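PDB 2X48: Cag38821 from Sulfolobus islandicus rod-shaped virus 1, which is of unknown function but has two final helices consistent with a helix-turn-helix, and so possibly binds DNA. Local coordinates for residues Tyr32-Ile37 / Arg46-Tyr51. Numbering follows the deposited sequence.
Sequences YTVQQI and RKVRRY
V48 meets V34 and I37 through its methyl groups, and the contact between 32-37 and 46-51 is apolar. No hydrogen bond joins the two segments. CG1 of V48 does most of the touching. V48 CG1 lies 3.6 Å from I37 CG2 and 4.0 Å from V34 CG1. I37 also reaches the second branch, with its CG2 3.9 Å from V48 CG2. The V34 and V48 side chains run past each other in opposite directions, whereas I37 lies aslant to V48. In V34, CG1 is anti to the backbone N (chi1 173°), and this is the branch that meets both V48 and R49. V34 CG1 touches the aliphatic start of R49, 4.1 Å from R49 CG. V34 and R49 form the more exposed side of the contact, while I37 and V48 are buried.

Polar bonds lie within 32-37 and shape the helix start. T33 is the N-cap, and its OG1 accepts from Q36 N at 3.1 Å. In return, T33 N donates to Q36 OE1 at 3.2 Å, nearly straight at the hydrogen but from above the carbonyl plane. This reciprocal pair is a capping box. T33 comes just before the helix, so V34, its first residue, packs right beside the capped end.

The contact joins helix 34-41 to helix 45-52, which are linked by a short turn. Such a pair is consistent with a helix-turn-helix unit. V43 of the turn also packs on V48. Helix 17-29 packs against both helices: its L27 touches I37, and its L20, V21 and A24 touch Y51. The hairpin of strands 3-7 and 10-14 precedes these helices.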
loop_
_atom_site.group_PDB
_atom_site.type_symbol
_atom_site.label_atom_id
_atom_site.label_comp_id
_atom_site.label_asym_id
_atom_site.label_seq_id
_atom_site.Cartn_x
_atom_site.Cartn_y
_atom_site.Cartn_z
ATOM N N TYR A 32 1.065 5.810 -8.293
ATOM C CA TYR A 32 2.051 6.100 -7.261
ATOM C C TYR A 32 3.287 5.237 -7.530
ATOM O O TYR A 32 3.167 4.129 -8.021
ATOM C CB TYR A 32 1.466 5.852 -5.860
ATOM C CG TYR A 32 0.503 6.936 -5.435
ATOM C CD1 TYR A 32 -0.855 6.822 -5.690
ATOM C CD2 TYR A 32 0.952 8.094 -4.827
ATOM C CE1 TYR A 32 -1.750 7.830 -5.331
ATOM C CE2 TYR A 32 0.064 9.111 -4.460
ATOM C CZ TYR A 32 -1.285 8.969 -4.712
ATOM O OH TYR A 32 -2.182 9.957 -4.355
ATOM N N THR A 33 4.471 5.760 -7.238
ATOM C CA THR A 33 5.702 5.014 -7.428
ATOM C C THR A 33 5.873 4.000 -6.306
ATOM O O THR A 33 5.176 4.067 -5.302
ATOM C CB THR A 33 6.900 5.950 -7.421
ATOM O OG1 THR A 33 6.994 6.592 -6.140
ATOM C CG2 THR A 33 6.763 7.002 -8.528
ATOM N N VAL A 34 6.802 3.068 -6.482
ATOM C CA VAL A 34 7.128 2.069 -5.462
ATOM C C VAL A 34 7.662 2.741 -4.191
ATOM O O VAL A 34 7.335 2.340 -3.070
ATOM C CB VAL A 34 8.171 1.072 -5.997
ATOM C CG1 VAL A 34 8.654 0.141 -4.899
ATOM C CG2 VAL A 34 7.583 0.267 -7.150
ATOM N N GLN A 35 8.492 3.763 -4.375
ATOM C CA GLN A 35 9.005 4.556 -3.252
ATOM C C GLN A 35 7.828 5.124 -2.452
ATOM O O GLN A 35 7.795 5.025 -1.223
ATOM C CB GLN A 35 9.959 5.654 -3.765
ATOM C CG GLN A 35 10.277 6.815 -2.799
ATOM C CD GLN A 35 11.124 6.406 -1.591
ATOM O OE1 GLN A 35 12.235 6.926 -1.396
ATOM N NE2 GLN A 35 10.595 5.487 -0.758
ATOM N N GLN A 36 6.852 5.676 -3.166
ATOM C CA GLN A 36 5.707 6.335 -2.554
ATOM C C GLN A 36 4.737 5.347 -1.904
ATOM O O GLN A 36 4.104 5.674 -0.907
ATOM C CB GLN A 36 4.969 7.198 -3.591
ATOM C CG GLN A 36 5.693 8.504 -3.964
ATOM C CD GLN A 36 5.195 9.138 -5.260
ATOM O OE1 GLN A 36 4.289 8.633 -5.911
ATOM N NE2 GLN A 36 5.794 10.251 -5.633
ATOM N N ILE A 37 4.602 4.151 -2.469
ATOM C CA ILE A 37 3.743 3.117 -1.872
ATOM C C ILE A 37 4.356 2.598 -0.569
ATOM O O ILE A 37 3.648 2.367 0.404
ATOM C CB ILE A 37 3.461 1.944 -2.857
ATOM C CG1 ILE A 37 2.585 2.435 -4.008
ATOM C CG2 ILE A 37 2.739 0.809 -2.150
ATOM C CD1 ILE A 37 2.493 1.484 -5.165
ATOM N N ARG A 46 11.102 -3.425 -1.349
ATOM C CA ARG A 46 11.129 -4.841 -1.712
ATOM C C ARG A 46 9.786 -5.525 -1.474
ATOM O O ARG A 46 9.302 -6.250 -2.343
ATOM C CB ARG A 46 12.242 -5.564 -0.958
ATOM C CG ARG A 46 13.607 -5.147 -1.434
ATOM C CD ARG A 46 14.723 -5.672 -0.546
ATOM N NE ARG A 46 14.889 -7.123 -0.624
ATOM C CZ ARG A 46 15.443 -7.776 -1.647
ATOM N NH1 ARG A 46 15.875 -7.127 -2.727
ATOM N NH2 ARG A 46 15.557 -9.100 -1.592
ATOM N N LYS A 47 9.192 -5.297 -0.304
ATOM C CA LYS A 47 7.855 -5.820 0.002
ATOM C C LYS A 47 6.825 -5.340 -1.027
ATOM O O LYS A 47 6.020 -6.127 -1.529
ATOM C CB LYS A 47 7.415 -5.390 1.406
ATOM C CG LYS A 47 7.971 -6.237 2.533
ATOM C CD LYS A 47 7.200 -7.541 2.683
ATOM C CE LYS A 47 7.665 -8.321 3.896
ATOM N NZ LYS A 47 7.054 -9.679 3.960
ATOM N N VAL A 48 6.864 -4.047 -1.338
ATOM C CA VAL A 48 5.958 -3.462 -2.326
ATOM C C VAL A 48 6.145 -4.094 -3.709
ATOM O O VAL A 48 5.167 -4.364 -4.389
ATOM C CB VAL A 48 6.123 -1.926 -2.444
ATOM C CG1 VAL A 48 5.190 -1.373 -3.520
ATOM C CG2 VAL A 48 5.873 -1.237 -1.095
ATOM N N ARG A 49 7.385 -4.343 -4.125
ATOM C CA ARG A 49 7.634 -5.000 -5.408
ATOM C C ARG A 49 7.006 -6.396 -5.417
ATOM O O ARG A 49 6.348 -6.763 -6.387
ATOM C CB ARG A 49 9.136 -5.047 -5.745
ATOM C CG ARG A 49 9.761 -3.660 -5.984
ATOM C CD ARG A 49 11.032 -3.677 -6.827
ATOM N NE ARG A 49 12.062 -4.590 -6.318
ATOM C CZ ARG A 49 12.927 -4.317 -5.336
ATOM N NH1 ARG A 49 13.817 -5.234 -4.966
ATOM N NH2 ARG A 49 12.906 -3.141 -4.713
ATOM N N ARG A 50 7.185 -7.153 -4.333
ATOM C CA ARG A 50 6.510 -8.450 -4.160
ATOM C C ARG A 50 5.002 -8.310 -4.267
ATOM O O ARG A 50 4.335 -9.136 -4.884
ATOM C CB ARG A 50 6.794 -9.046 -2.782
ATOM C CG ARG A 50 8.193 -9.534 -2.544
ATOM C CD ARG A 50 8.400 -9.809 -1.042
ATOM N NE ARG A 50 9.406 -10.838 -0.761
ATOM C CZ ARG A 50 9.805 -11.183 0.464
ATOM N NH1 ARG A 50 9.289 -10.574 1.537
ATOM N NH2 ARG A 50 10.725 -12.137 0.625
ATOM N N TYR A 51 4.463 -7.281 -3.627
ATOM C CA TYR A 51 3.019 -7.082 -3.605
ATOM C C TYR A 51 2.467 -6.847 -4.999
ATOM O O TYR A 51 1.435 -7.402 -5.356
ATOM C CB TYR A 51 2.638 -5.900 -2.709
ATOM C CG TYR A 51 2.866 -6.084 -1.218
ATOM C CD1 TYR A 51 3.134 -7.338 -0.661
ATOM C CD2 TYR A 51 2.768 -4.994 -0.357
ATOM C CE1 TYR A 51 3.322 -7.487 0.702
ATOM C CE2 TYR A 51 2.951 -5.132 1.004
ATOM C CZ TYR A 51 3.230 -6.382 1.530
ATOM O OH TYR A 51 3.409 -6.519 2.884
#